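Local atomic coordinates of uncharacterized conserved protein (Staphylococcus epidermidis, PDB entry 3FRM), a protein that is of unknown function but carries a GNAT-type acetyltransferase domain, so that it may transfer acetyl groups from acetyl-CoA. Residues G16-E21 with A26-P31; L35-N40 with H248-N253; N51-D56 with E84-K89; E58-M63 with Y70-S75. One frame throughout, in Å; residues are numbered along the deposited sequence.

Interaction 1 (G16-E21 with A26-P31)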
loop_
_atom_site.group_PDB
_atom_site.type_symbol
_atom_site.label_atom_id
_atom_site.label_comp_id
_atom_site.label_asym_id
_atom_site.label_seq_id
_atom_site.Cartn_x
_atom_site.Cartn_y
_atom_site.Cartn_z
ATOM N N GLY A 16 15.739 5.929 -19.144
ATOM C CA GLY A 16 15.733 5.874 -20.589
ATOM C C GLY A 16 16.620 6.944 -21.177
ATOM O O GLY A 16 17.148 7.794 -20.452
ATOM N N ASN A 17 16.767 6.884 -22.494
ATOM C CA ASN A 17 17.240 7.992 -23.257
ATOM C C ASN A 17 16.036 8.851 -23.510
ATOM O O ASN A 17 14.997 8.355 -23.950
ATOM C CB ASN A 17 17.773 7.537 -24.618
ATOM C CG ASN A 17 18.819 6.447 -24.510
ATOM O OD1 ASN A 17 19.180 5.849 -25.518
ATOM N ND2 ASN A 17 19.296 6.160 -23.292
ATOM N N LYS A 18 16.179 10.141 -23.230
ATOM C CA LYS A 18 15.170 11.121 -23.569
ATOM C C LYS A 18 15.268 11.402 -25.046
ATOM O O LYS A 18 16.260 11.923 -25.488
ATOM C CB LYS A 18 15.479 12.390 -22.861
ATOM C CG LYS A 18 14.268 13.167 -22.475
ATOM C CD LYS A 18 14.642 14.076 -21.314
ATOM C CE LYS A 18 15.250 15.356 -21.823
ATOM N NZ LYS A 18 16.038 15.941 -20.719
ATOM N N ILE A 19 14.237 11.060 -25.795
ATOM C CA ILE A 19 14.189 11.303 -27.231
ATOM C C ILE A 19 13.726 12.740 -27.530
ATOM O O ILE A 19 14.342 13.483 -28.272
ATOM C CB ILE A 19 13.214 10.284 -27.899
ATOM C CG1 ILE A 19 13.519 8.858 -27.444
ATOM C CG2 ILE A 19 13.230 10.397 -29.392
ATOM C CD1 ILE A 19 15.047 8.497 -27.493
ATOM N N THR A 20 12.626 13.122 -26.930
ATOM C CA THR A 20 12.029 14.405 -27.188
ATOM C C THR A 20 11.507 14.933 -25.866
ATOM O O THR A 20 11.017 14.179 -25.045
ATOM C CB THR A 20 10.891 14.210 -28.216
ATOM O OG1 THR A 20 11.262 14.827 -29.445
ATOM C CG2 THR A 20 9.584 14.768 -27.743
ATOM N N GLU A 21 11.640 16.226 -25.643
ATOM C CA GLU A 21 10.972 16.844 -24.530
ATOM C C GLU A 21 10.432 18.167 -25.000
ATOM O O GLU A 21 11.199 18.972 -25.530
ATOM C CB GLU A 21 11.913 17.098 -23.381
ATOM C CG GLU A 21 11.148 17.726 -22.212
ATOM C CD GLU A 21 11.928 17.772 -20.926
ATOM O OE1 GLU A 21 13.044 17.164 -20.844
ATOM O OE2 GLU A 21 11.413 18.415 -19.971
ATOM N N ALA A 26 7.636 14.203 -22.356
ATOM C CA ALA A 26 8.977 13.705 -22.586
ATOM C C ALA A 26 8.766 12.296 -23.087
ATOM O O ALA A 26 7.955 11.581 -22.534
ATOM C CB ALA A 26 9.784 13.688 -21.242
ATOM N N ILE A 27 9.452 11.906 -24.144
ATOM C CA ILE A 27 9.401 10.523 -24.653
ATOM C C ILE A 27 10.727 9.779 -24.386
ATOM O O ILE A 27 11.771 10.286 -24.731
ATOM C CB ILE A 27 9.195 10.540 -26.135
ATOM C CG1 ILE A 27 7.836 11.186 -26.471
ATOM C CG2 ILE A 27 9.404 9.135 -26.735
ATOM C CD1 ILE A 27 7.471 11.016 -27.948
ATOM N N TYR A 28 10.687 8.610 -23.747
ATOM C CA TYR A 28 11.891 7.864 -23.409
ATOM C C TYR A 28 11.816 6.489 -24.095
ATOM O O TYR A 28 10.769 5.857 -24.130
ATOM C CB TYR A 28 11.946 7.674 -21.917
ATOM C CG TYR A 28 12.314 8.917 -21.135
ATOM C CD1 TYR A 28 13.617 9.114 -20.704
ATOM C CD2 TYR A 28 11.375 9.891 -20.861
ATOM C CE1 TYR A 28 13.984 10.254 -19.975
ATOM C CE2 TYR A 28 11.722 11.052 -20.158
ATOM C CZ TYR A 28 13.044 11.209 -19.711
ATOM O OH TYR A 28 13.431 12.326 -19.012
ATOM N N LEU A 29 12.964 6.043 -24.596
ATOM C CA LEU A 29 13.180 4.800 -25.226
ATOM C C LEU A 29 14.588 4.325 -24.860
ATOM O O LEU A 29 15.486 5.148 -24.635
ATOM C CB LEU A 29 13.178 5.033 -26.719
ATOM C CG LEU A 29 12.035 4.740 -27.675
ATOM C CD1 LEU A 29 10.667 5.011 -27.137
ATOM C CD2 LEU A 29 12.326 5.608 -28.856
ATOM N N LEU A 30 14.781 3.004 -24.867
ATOM C CA LEU A 30 16.068 2.410 -24.751
ATOM C C LEU A 30 16.109 1.281 -25.796
ATOM O O LEU A 30 15.818 0.108 -25.507
ATOM C CB LEU A 30 16.298 1.888 -23.346
ATOM C CG LEU A 30 17.714 1.399 -22.973
ATOM C CD1 LEU A 30 18.778 2.461 -23.136
ATOM C CD2 LEU A 30 17.782 0.916 -21.507
ATOM N N PRO A 31 16.469 1.643 -27.035
ATOM C CA PRO A 31 16.393 0.771 -28.192
ATOM C C PRO A 31 17.136 -0.580 -28.076
ATOM O O PRO A 31 16.654 -1.575 -28.615
ATOM C CB PRO A 31 16.926 1.657 -29.321
ATOM C CG PRO A 31 16.521 3.047 -28.896
ATOM C CD PRO A 31 16.757 3.043 -27.409
#

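Interaction 2 (L35-N40 with H248-N253)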
loop_
_atom_site.group_PDB
_atom_site.type_symbol
_atom_site.label_atom_id
_atom_site.label_comp_id
_atom_site.label_asym_id
_atom_site.label_seq_id
_atom_site.Cartn_x
_atom_site.Cartn_y
_atom_site.Cartn_z
ATOM N N LEU A 35 12.426 -4.352 -24.235
ATOM C CA LEU A 35 11.519 -5.052 -23.367
ATOM C C LEU A 35 11.384 -4.489 -21.962
ATOM O O LEU A 35 10.467 -4.912 -21.277
ATOM C CB LEU A 35 11.844 -6.546 -23.313
ATOM C CG LEU A 35 11.625 -7.393 -24.591
ATOM C CD1 LEU A 35 10.312 -7.081 -25.317
ATOM C CD2 LEU A 35 12.801 -7.282 -25.539
ATOM N N LYS A 36 12.258 -3.565 -21.524
ATOM C CA LYS A 36 12.103 -2.877 -20.201
ATOM C C LYS A 36 10.985 -1.841 -20.222
ATOM O O LYS A 36 11.136 -0.795 -20.847
ATOM C CB LYS A 36 13.390 -2.195 -19.704
ATOM C CG LYS A 36 14.482 -3.181 -19.332
ATOM C CD LYS A 36 15.784 -2.546 -18.783
ATOM C CE LYS A 36 15.587 -1.772 -17.447
ATOM N NZ LYS A 36 14.850 -2.610 -16.464
ATOM N N TYR A 37 9.880 -2.112 -19.526
ATOM C CA TYR A 37 8.732 -1.205 -19.547
ATOM C C TYR A 37 9.055 0.166 -18.981
ATOM O O TYR A 37 8.582 1.150 -19.530
ATOM C CB TYR A 37 7.545 -1.778 -18.789
ATOM C CG TYR A 37 7.019 -3.063 -19.360
ATOM C CD1 TYR A 37 7.261 -3.399 -20.654
ATOM C CD2 TYR A 37 6.248 -3.927 -18.597
ATOM C CE1 TYR A 37 6.790 -4.583 -21.191
ATOM C CE2 TYR A 37 5.708 -5.104 -19.135
ATOM C CZ TYR A 37 6.006 -5.425 -20.422
ATOM O OH TYR A 37 5.502 -6.576 -20.984
ATOM N N ALA A 38 9.839 0.257 -17.900
ATOM C CA ALA A 38 10.165 1.570 -17.283
ATOM C C ALA A 38 11.113 2.523 -18.077
ATOM O O ALA A 38 11.198 3.735 -17.746
ATOM C CB ALA A 38 10.693 1.399 -15.775
ATOM N N SER A 39 11.852 1.980 -19.057
ATOM C CA SER A 39 12.758 2.746 -19.899
ATOM C C SER A 39 12.095 3.112 -21.233
ATOM O O SER A 39 12.708 3.802 -22.043
ATOM C CB SER A 39 14.004 1.919 -20.207
ATOM O OG SER A 39 14.389 1.143 -19.096
ATOM N N ASN A 40 10.884 2.625 -21.491
ATOM C CA ASN A 40 10.212 2.886 -22.748
ATOM C C ASN A 40 8.793 3.447 -22.535
ATOM O O ASN A 40 7.805 2.721 -22.427
ATOM C CB ASN A 40 10.224 1.642 -23.648
ATOM C CG ASN A 40 11.671 1.156 -24.018
ATOM O OD1 ASN A 40 12.299 1.698 -24.929
ATOM N ND2 ASN A 40 12.159 0.098 -23.347
ATOM N N HIS A 248 -0.532 6.463 -13.888
ATOM C CA HIS A 248 0.289 5.827 -14.879
ATOM C C HIS A 248 -0.450 4.572 -15.396
ATOM O O HIS A 248 -1.177 3.878 -14.677
ATOM C CB HIS A 248 1.717 5.523 -14.358
ATOM C CG HIS A 248 1.845 4.190 -13.707
ATOM N ND1 HIS A 248 1.655 4.001 -12.353
ATOM C CD2 HIS A 248 2.083 2.962 -14.230
ATOM C CE1 HIS A 248 1.780 2.716 -12.066
ATOM N NE2 HIS A 248 2.052 2.068 -13.184
ATOM N N ILE A 249 -0.325 4.339 -16.675
ATOM C CA ILE A 249 -1.051 3.234 -17.250
ATOM C C ILE A 249 -0.109 2.386 -18.045
ATOM O O ILE A 249 0.860 2.910 -18.574
ATOM C CB ILE A 249 -2.202 3.760 -18.128
ATOM C CG1 ILE A 249 -1.692 4.657 -19.239
ATOM C CG2 ILE A 249 -3.170 4.590 -17.260
ATOM C CD1 ILE A 249 -2.756 4.854 -20.328
ATOM N N LEU A 250 -0.449 1.102 -18.183
ATOM C CA LEU A 250 0.381 0.097 -18.832
ATOM C C LEU A 250 -0.506 -0.921 -19.516
ATOM O O LEU A 250 -1.468 -1.413 -18.914
ATOM C CB LEU A 250 1.261 -0.633 -17.773
ATOM C CG LEU A 250 2.147 -1.831 -18.227
ATOM C CD1 LEU A 250 3.112 -1.403 -19.343
ATOM C CD2 LEU A 250 2.976 -2.351 -17.030
ATOM N N LYS A 251 -0.196 -1.205 -20.780
ATOM C CA LYS A 251 -0.757 -2.325 -21.520
ATOM C C LYS A 251 0.423 -3.170 -21.948
ATOM O O LYS A 251 1.252 -2.727 -22.718
ATOM C CB LYS A 251 -1.509 -1.877 -22.759
ATOM C CG LYS A 251 -2.299 -2.999 -23.414
ATOM C CD LYS A 251 -3.111 -2.442 -24.578
ATOM C CE LYS A 251 -3.948 -3.511 -25.264
ATOM N NZ LYS A 251 -5.017 -2.871 -26.102
ATOM N N GLU A 252 0.500 -4.387 -21.435
ATOM C CA GLU A 252 1.670 -5.224 -21.631
ATOM C C GLU A 252 1.794 -5.728 -23.063
ATOM O O GLU A 252 2.901 -6.053 -23.491
ATOM C CB GLU A 252 1.652 -6.361 -20.636
ATOM C CG GLU A 252 1.847 -5.876 -19.184
ATOM C CD GLU A 252 1.745 -6.995 -18.123
ATOM O OE1 GLU A 252 1.384 -6.661 -16.963
ATOM O OE2 GLU A 252 2.035 -8.188 -18.423
ATOM N N ASN A 253 0.695 -5.734 -23.817
ATOM C CA ASN A 253 0.739 -6.175 -25.223
ATOM C C ASN A 253 -0.083 -5.360 -26.205
ATOM O O ASN A 253 -1.321 -5.346 -26.124
ATOM C CB ASN A 253 0.331 -7.642 -25.350
ATOM C CG ASN A 253 1.247 -8.557 -24.563
ATOM O OD1 ASN A 253 2.402 -8.853 -24.952
ATOM N ND2 ASN A 253 0.762 -8.976 -23.419
HETATM O O HOH W 1 5.174 -7.424 -23.265
HETATM O O HOH W 2 4.534 -8.660 -19.370
#

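Interaction 3 (N51-D56 with E84-K89)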
loop_
_atom_site.group_PDB
_atom_site.type_symbol
_atom_site.label_atom_id
_atom_site.label_comp_id
_atom_site.label_asym_id
_atom_site.label_seq_id
_atom_site.Cartn_x
_atom_site.Cartn_y
_atom_site.Cartn_z
ATOM N N ASN A 51 -8.731 12.972 -27.344
ATOM C CA ASN A 51 -8.339 12.908 -28.777
ATOM C C ASN A 51 -6.844 12.959 -29.001
ATOM O O ASN A 51 -6.334 12.238 -29.822
ATOM C CB ASN A 51 -8.953 14.071 -29.556
ATOM C CG ASN A 51 -10.460 14.015 -29.592
ATOM O OD1 ASN A 51 -11.036 12.944 -29.763
ATOM N ND2 ASN A 51 -11.122 15.185 -29.466
ATOM N N GLN A 52 -6.174 13.855 -28.274
ATOM C CA GLN A 52 -4.730 13.907 -28.215
ATOM C C GLN A 52 -4.182 12.543 -27.831
ATOM O O GLN A 52 -3.305 12.017 -28.501
ATOM C CB GLN A 52 -4.277 14.868 -27.131
ATOM C CG GLN A 52 -3.601 16.117 -27.577
ATOM C CD GLN A 52 -2.501 15.963 -28.630
ATOM O OE1 GLN A 52 -2.056 16.964 -29.184
ATOM N NE2 GLN A 52 -2.055 14.748 -28.900
ATOM N N TRP A 53 -4.710 11.984 -26.744
ATOM C CA TRP A 53 -4.239 10.699 -26.239
ATOM C C TRP A 53 -4.310 9.596 -27.277
ATOM O O TRP A 53 -3.407 8.751 -27.331
ATOM C CB TRP A 53 -4.940 10.272 -24.907
ATOM C CG TRP A 53 -4.346 8.987 -24.330
ATOM C CD1 TRP A 53 -3.061 8.819 -23.863
ATOM C CD2 TRP A 53 -4.979 7.697 -24.216
ATOM N NE1 TRP A 53 -2.871 7.517 -23.457
ATOM C CE2 TRP A 53 -4.028 6.813 -23.654
ATOM C CE3 TRP A 53 -6.261 7.217 -24.498
ATOM C CZ2 TRP A 53 -4.300 5.455 -23.405
ATOM C CZ3 TRP A 53 -6.545 5.877 -24.234
ATOM C CH2 TRP A 53 -5.551 5.002 -23.678
ATOM N N LEU A 54 -5.356 9.614 -28.106
ATOM C CA LEU A 54 -5.518 8.614 -29.200
ATOM C C LEU A 54 -4.421 8.701 -30.247
ATOM O O LEU A 54 -3.876 7.672 -30.740
ATOM C CB LEU A 54 -6.871 8.804 -29.895
ATOM C CG LEU A 54 -8.022 7.907 -29.454
ATOM C CD1 LEU A 54 -7.848 7.293 -28.083
ATOM C CD2 LEU A 54 -9.362 8.655 -29.553
ATOM N N LYS A 55 -4.126 9.953 -30.591
ATOM C CA LYS A 55 -3.045 10.283 -31.488
ATOM C C LYS A 55 -1.712 9.863 -30.890
ATOM O O LYS A 55 -0.886 9.332 -31.611
ATOM C CB LYS A 55 -3.066 11.780 -31.803
ATOM C CG LYS A 55 -4.093 12.165 -32.873
ATOM C CD LYS A 55 -4.449 13.623 -32.821
ATOM C CE LYS A 55 -5.718 13.858 -33.626
ATOM N NZ LYS A 55 -6.487 15.084 -33.151
ATOM N N ASP A 56 -1.545 10.016 -29.574
ATOM C CA ASP A 56 -0.282 9.703 -28.910
ATOM C C ASP A 56 -0.117 8.185 -28.811
ATOM O O ASP A 56 0.998 7.642 -28.884
ATOM C CB ASP A 56 -0.224 10.337 -27.528
ATOM C CG ASP A 56 -0.289 11.877 -27.558
ATOM O OD1 ASP A 56 -0.007 12.506 -28.593
ATOM O OD2 ASP A 56 -0.587 12.477 -26.500
ATOM N N GLU A 84 -12.863 11.953 -16.581
ATOM C CA GLU A 84 -13.704 10.791 -16.737
ATOM C C GLU A 84 -13.676 10.190 -18.159
ATOM O O GLU A 84 -13.493 8.978 -18.360
ATOM C CB GLU A 84 -15.139 11.148 -16.388
ATOM C CG GLU A 84 -16.016 9.906 -16.377
ATOM C CD GLU A 84 -17.458 10.213 -16.696
ATOM O OE1 GLU A 84 -18.074 11.035 -15.942
ATOM O OE2 GLU A 84 -17.966 9.618 -17.693
ATOM N N VAL A 85 -13.823 11.060 -19.134
ATOM C CA VAL A 85 -13.954 10.643 -20.499
ATOM C C VAL A 85 -12.699 9.877 -20.978
ATOM O O VAL A 85 -12.805 8.846 -21.728
ATOM C CB VAL A 85 -14.283 11.842 -21.359
ATOM C CG1 VAL A 85 -14.417 11.414 -22.823
ATOM C CG2 VAL A 85 -15.589 12.501 -20.840
ATOM N N LEU A 86 -11.536 10.337 -20.489
ATOM C CA LEU A 86 -10.270 9.745 -20.848
ATOM C C LEU A 86 -10.048 8.456 -20.041
ATOM O O LEU A 86 -9.521 7.459 -20.569
ATOM C CB LEU A 86 -9.151 10.768 -20.650
ATOM C CG LEU A 86 -7.702 10.249 -20.743
ATOM C CD1 LEU A 86 -7.472 9.621 -22.065
ATOM C CD2 LEU A 86 -6.689 11.335 -20.535
ATOM N N LEU A 87 -10.429 8.462 -18.753
ATOM C CA LEU A 87 -10.376 7.234 -17.969
ATOM C C LEU A 87 -11.169 6.188 -18.714
ATOM O O LEU A 87 -10.711 5.057 -18.873
ATOM C CB LEU A 87 -10.990 7.395 -16.597
ATOM C CG LEU A 87 -10.071 8.010 -15.524
ATOM C CD1 LEU A 87 -10.912 8.367 -14.268
ATOM C CD2 LEU A 87 -8.876 7.099 -15.186
ATOM N N GLU A 88 -12.350 6.581 -19.163
ATOM C CA GLU A 88 -13.254 5.667 -19.778
ATOM C C GLU A 88 -12.618 5.052 -21.010
ATOM O O GLU A 88 -12.675 3.837 -21.199
ATOM C CB GLU A 88 -14.548 6.380 -20.133
ATOM C CG GLU A 88 -15.634 5.389 -20.336
ATOM C CD GLU A 88 -16.677 5.881 -21.325
ATOM O OE1 GLU A 88 -17.656 5.139 -21.629
ATOM O OE2 GLU A 88 -16.529 7.040 -21.786
ATOM N N LYS A 89 -11.951 5.857 -21.811
ATOM C CA LYS A 89 -11.243 5.319 -22.942
ATOM C C LYS A 89 -10.110 4.340 -22.535
ATOM O O LYS A 89 -9.931 3.255 -23.160
ATOM C CB LYS A 89 -10.657 6.445 -23.760
ATOM C CG LYS A 89 -10.032 5.955 -25.050
ATOM C CD LYS A 89 -10.979 6.112 -26.215
ATOM C CE LYS A 89 -12.190 5.273 -26.075
ATOM N NZ LYS A 89 -13.221 5.869 -26.936
#

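Interaction 4 (E58-M63 with Y70-S75)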
loop_
_atom_site.group_PDB
_atom_site.type_symbol
_atom_site.label_atom_id
_atom_site.label_comp_id
_atom_site.label_asym_id
_atom_site.label_seq_id
_atom_site.Cartn_x
_atom_site.Cartn_y
_atom_site.Cartn_z
ATOM N N GLU A 58 -0.941 6.263 -31.150
ATOM C CA GLU A 58 -0.553 5.800 -32.494
ATOM C C GLU A 58 0.939 5.994 -32.738
ATOM O O GLU A 58 1.605 5.074 -33.085
ATOM C CB GLU A 58 -1.388 6.483 -33.571
ATOM C CG GLU A 58 -2.835 6.020 -33.624
ATOM C CD GLU A 58 -2.947 4.486 -33.689
ATOM O OE1 GLU A 58 -2.371 3.844 -34.613
ATOM O OE2 GLU A 58 -3.621 3.917 -32.795
ATOM N N VAL A 59 1.432 7.200 -32.505
ATOM C CA VAL A 59 2.854 7.492 -32.367
ATOM C C VAL A 59 3.592 6.473 -31.550
ATOM O O VAL A 59 4.525 5.890 -32.064
ATOM C CB VAL A 59 3.156 8.919 -31.766
ATOM C CG1 VAL A 59 4.643 9.229 -31.937
ATOM C CG2 VAL A 59 2.379 9.947 -32.500
ATOM N N GLN A 60 3.172 6.226 -30.308
ATOM C CA GLN A 60 3.952 5.325 -29.418
ATOM C C GLN A 60 3.930 3.923 -29.944
ATOM O O GLN A 60 4.963 3.262 -29.930
ATOM C CB GLN A 60 3.484 5.298 -27.964
ATOM C CG GLN A 60 4.557 4.742 -27.041
ATOM C CD GLN A 60 4.098 4.570 -25.611
ATOM O OE1 GLN A 60 3.708 3.506 -25.218
ATOM N NE2 GLN A 60 4.131 5.631 -24.831
ATOM N N LYS A 61 2.753 3.482 -30.396
ATOM C CA LYS A 61 2.565 2.147 -30.986
ATOM C C LYS A 61 3.581 1.919 -32.123
ATOM O O LYS A 61 4.222 0.862 -32.223
ATOM C CB LYS A 61 1.107 1.962 -31.457
ATOM C CG LYS A 61 0.776 0.556 -32.017
ATOM C CD LYS A 61 -0.739 0.331 -32.427
ATOM C CE LYS A 61 -1.695 0.898 -31.322
ATOM N NZ LYS A 61 -3.195 0.901 -31.690
ATOM N N LYS A 62 3.768 2.937 -32.959
ATOM C CA LYS A 62 4.746 2.844 -34.069
ATOM C C LYS A 62 6.192 2.834 -33.579
ATOM O O LYS A 62 6.988 1.975 -33.945
ATOM C CB LYS A 62 4.518 3.976 -35.052
ATOM C CG LYS A 62 3.523 3.609 -36.133
ATOM C CD LYS A 62 3.511 4.619 -37.275
ATOM C CE LYS A 62 2.316 5.624 -37.166
ATOM N NZ LYS A 62 0.999 5.050 -37.601
HETATM N N MSE A 63 6.543 3.758 -32.713
HETATM C CA MSE A 63 7.887 3.740 -32.188
HETATM C C MSE A 63 8.230 2.401 -31.605
HETATM O O MSE A 63 9.286 1.853 -31.877
HETATM C CB MSE A 63 8.064 4.809 -31.116
HETATM C CG MSE A 63 8.057 6.143 -31.750
HETATM SE SE MSE A 63 8.520 7.667 -30.642
HETATM C CE MSE A 63 10.334 7.285 -30.050
ATOM N N TYR A 70 6.742 -4.152 -27.232
ATOM C CA TYR A 70 5.382 -4.629 -27.536
ATOM C C TYR A 70 4.324 -4.137 -26.568
ATOM O O TYR A 70 3.171 -4.587 -26.644
ATOM C CB TYR A 70 5.322 -6.159 -27.662
ATOM C CG TYR A 70 6.333 -6.695 -28.658
ATOM C CD1 TYR A 70 6.205 -6.427 -30.026
ATOM C CD2 TYR A 70 7.420 -7.470 -28.221
ATOM C CE1 TYR A 70 7.114 -6.894 -30.935
ATOM C CE2 TYR A 70 8.341 -7.959 -29.111
ATOM C CZ TYR A 70 8.179 -7.665 -30.468
ATOM O OH TYR A 70 9.110 -8.127 -31.331
ATOM N N HIS A 71 4.686 -3.181 -25.713
ATOM C CA HIS A 71 3.776 -2.683 -24.722
ATOM C C HIS A 71 3.468 -1.215 -25.012
ATOM O O HIS A 71 4.043 -0.617 -25.917
ATOM C CB HIS A 71 4.473 -2.799 -23.391
ATOM C CG HIS A 71 5.619 -1.859 -23.260
ATOM N ND1 HIS A 71 6.872 -2.151 -23.762
ATOM C CD2 HIS A 71 5.688 -0.603 -22.743
ATOM C CE1 HIS A 71 7.677 -1.124 -23.517
ATOM N NE2 HIS A 71 6.987 -0.171 -22.896
ATOM N N LEU A 72 2.612 -0.602 -24.177
ATOM C CA LEU A 72 2.320 0.798 -24.273
ATOM C C LEU A 72 2.268 1.372 -22.851
ATOM O O LEU A 72 1.743 0.727 -21.951
ATOM C CB LEU A 72 0.958 1.017 -24.946
ATOM C CG LEU A 72 0.654 0.664 -26.377
ATOM C CD1 LEU A 72 -0.683 1.358 -26.766
ATOM C CD2 LEU A 72 1.767 1.150 -27.276
ATOM N N SER A 73 2.774 2.587 -22.650
ATOM C CA SER A 73 2.710 3.145 -21.340
ATOM C C SER A 73 2.858 4.680 -21.238
ATOM O O SER A 73 3.583 5.281 -21.995
ATOM C CB SER A 73 3.704 2.411 -20.453
ATOM O OG SER A 73 5.004 2.789 -20.744
ATOM N N PHE A 74 2.173 5.276 -20.268
ATOM C CA PHE A 74 2.165 6.693 -20.072
ATOM C C PHE A 74 2.071 6.977 -18.600
ATOM O O PHE A 74 1.445 6.220 -17.857
ATOM C CB PHE A 74 0.930 7.313 -20.763
ATOM C CG PHE A 74 0.768 6.900 -22.242
ATOM C CD1 PHE A 74 1.175 7.740 -23.260
ATOM C CD2 PHE A 74 0.235 5.664 -22.588
ATOM C CE1 PHE A 74 1.026 7.360 -24.626
ATOM C CE2 PHE A 74 0.112 5.274 -23.946
ATOM C CZ PHE A 74 0.491 6.129 -24.950
ATOM N N SER A 75 2.724 8.066 -18.188
ATOM C CA SER A 75 2.528 8.706 -16.902
ATOM C C SER A 75 1.842 9.997 -17.183
ATOM O O SER A 75 2.150 10.609 -18.191
ATOM C CB SER A 75 3.843 9.120 -16.303
ATOM O OG SER A 75 4.540 7.983 -16.070
#

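Interaction 1 (G16-E21 with A26-P31)
Gly16 meets Tyr28 at the rim of its ring, with Gly16 C 3.7 Å from Tyr28 CD1. Asn17 then starts the antiparallel hairpin with a hydrogen-bonded pair: Asn17 N gives to Leu29 O at 3.0 Å, and Leu29 N gives to Asn17 O at 3.1 Å. Lys18 lays CG over one face of the Tyr28 ring, 4.0 Å from its centroid, a CH-pi contact. A bend at chi3 (85°) carries its amine off to a salt bridge with Glu21 OE1. At Ile19 the strand bulges: Ile19 N reaches Ile27 O at 2.8 Å, yet Ile27 N bonds to Thr20 O, so two residues stand opposite one. This classic-type beta bulge, with Ile19 at helical backbone angles (phi -83°, psi -51°), turns that side chain toward the partner strand, where its CG1 packs 3.7 Å from Leu29 CD2. Glu21 closes the ladder beside Ala26 and also pairs with Lys45. Strand 17-21 is outermost in the sheet of this chain; its partner 25-29 bonds on to strand 41-44 and turns Ile27 against Met63 of helix 50-66.

Interaction 2 (L35-N40 with H248-N253)
Tyr37 lays its ring against Leu250, whose CD1 sits over one face while Leu250 CD2 comes 4.0 Å from Tyr37 CD2. The fold is consistent with two GNAT-like halves that share one sheet, strand 241-251 lying among the strands of the N-terminal half, between 72-75 and 96-105. Here the loop that leads into strand 41-44 packs on the end of strand 241-251 and just beyond it, at Leu250 and Glu252. Leu250 points its branch away from its own N (chi1 175°), which brings both methyls up to the tyrosine. The side chains of Glu252 and Tyr37 cross at about a right angle, Glu252 CG 3.9 Å from Tyr37 CE2, and the ring and carboxylate planes are 39° apart. Phe143 packs edge-to-face on Tyr37, and His71 and Tyr147 meet it with tilted rings, so the tyrosine belongs to an aromatic cluster near the surface. Glu252 OE1 is hydrogen-bonded to Gln96 NE2, so both carboxylate oxygens have a partner, the other being a water. The tyrosine hydroxyl joins the other segment through two waters, both in the plane of the ring at its edge. One lies 2.5 Å from Tyr37 OH and donates to Glu252 O at 2.7 Å; the second lies 2.8 Å from Tyr37 OH and donates to Glu252 OE2 at 2.7 Å.

Interaction 3 (N51-D56 with E84-K89)
The indole of Trp53 meets Lys89 at its edge, where Lys89 CG lies in the ring plane 3.6 Å from Trp53 CZ3. Leu86 comes at the same six-membered ring obliquely, its CD1 3.6 Å from Trp53 CE3. Phe74 and Phe95 add edge-to-face contacts, which places the tryptophan in an aromatic cluster between helix 50-66 and the sheet. Trp53 swings its indole away from its own N (chi1 -175°), an orientation that throws it across to helix 84-92. The axes of the two segments come within 10.8 Å, their N-to-C directions 32° apart, and Trp53, Leu86 and Lys89 meet between them. Lys89 bends at chi2 and chi3, and its CD rests 3.8 Å from Leu54 CD1. On helix 84-92, Glu84 and Leu87 pack on Gln202 and Gln200 of the second subunit. Every touching atom of this helix pair is carbon, so fit rather than bond direction sets the packing; the lysine contributes its methylenes, and its amine forms a weak, long ion pair with Glu92.

Interaction 4 (E58-M63 with Y70-S75)
Gln60 stretches from its helix to bring its amide to the backbone of Ser73. CG stands anti to the backbone N (chi1 -161°) and the chain runs extended beyond it, long enough to reach the strand. Gln60 OE1 accepts from Ser73 N at 2.9 Å, in the carbonyl plane and on a lone pair. Gln60 NE2, whose position is less sure, is placed to donate to Ser73 O at 2.9 Å; if so, the two bonds would hold the amide's rotation. As modelled, the amide lies almost flat on Phe74, the planes 17° apart and NE2 above the ring, displaced toward its rim. Leu72 keeps CG beside its backbone N (chi1 -65°) with chi2 near trans, which sets CD2 3.9 Å from Lys61 CA. Lys61 leads its amine away to a salt bridge with Glu58. The contact lies inside the beta-alpha-beta unit of strand 41-44, helix 50-66 and strand 72-75; the last is flanked by strands 41-44 and 241-251, and Ser73 OG bonds to Thr41 on the former.

Interaction 4 is the buried contact of the set, while interaction 2 lies at the surface and interactions 1 and 3 are partly buried. Backbone bonds dominate the hairpin, interaction 1; the helix-to-strand contact 58-63/70-75 relies on one side-chain amide, the helix pair 51-56/84-89 on carbon packing, and interaction 2 on tyrosine-leucine packing plus two bridging waters. Helix 50-66 serves both interactions 3 and 4, linked where Trp53 packs on Phe74. Selenomethionine Met63 joins interaction 4 to Ile27 of the hairpin. Strands 72-75 and 241-251 are sheet neighbours, so interactions 2 and 4 share backbone bonds, and Asn40 OD1 connects interaction 2 to Leu30 N of interaction 1.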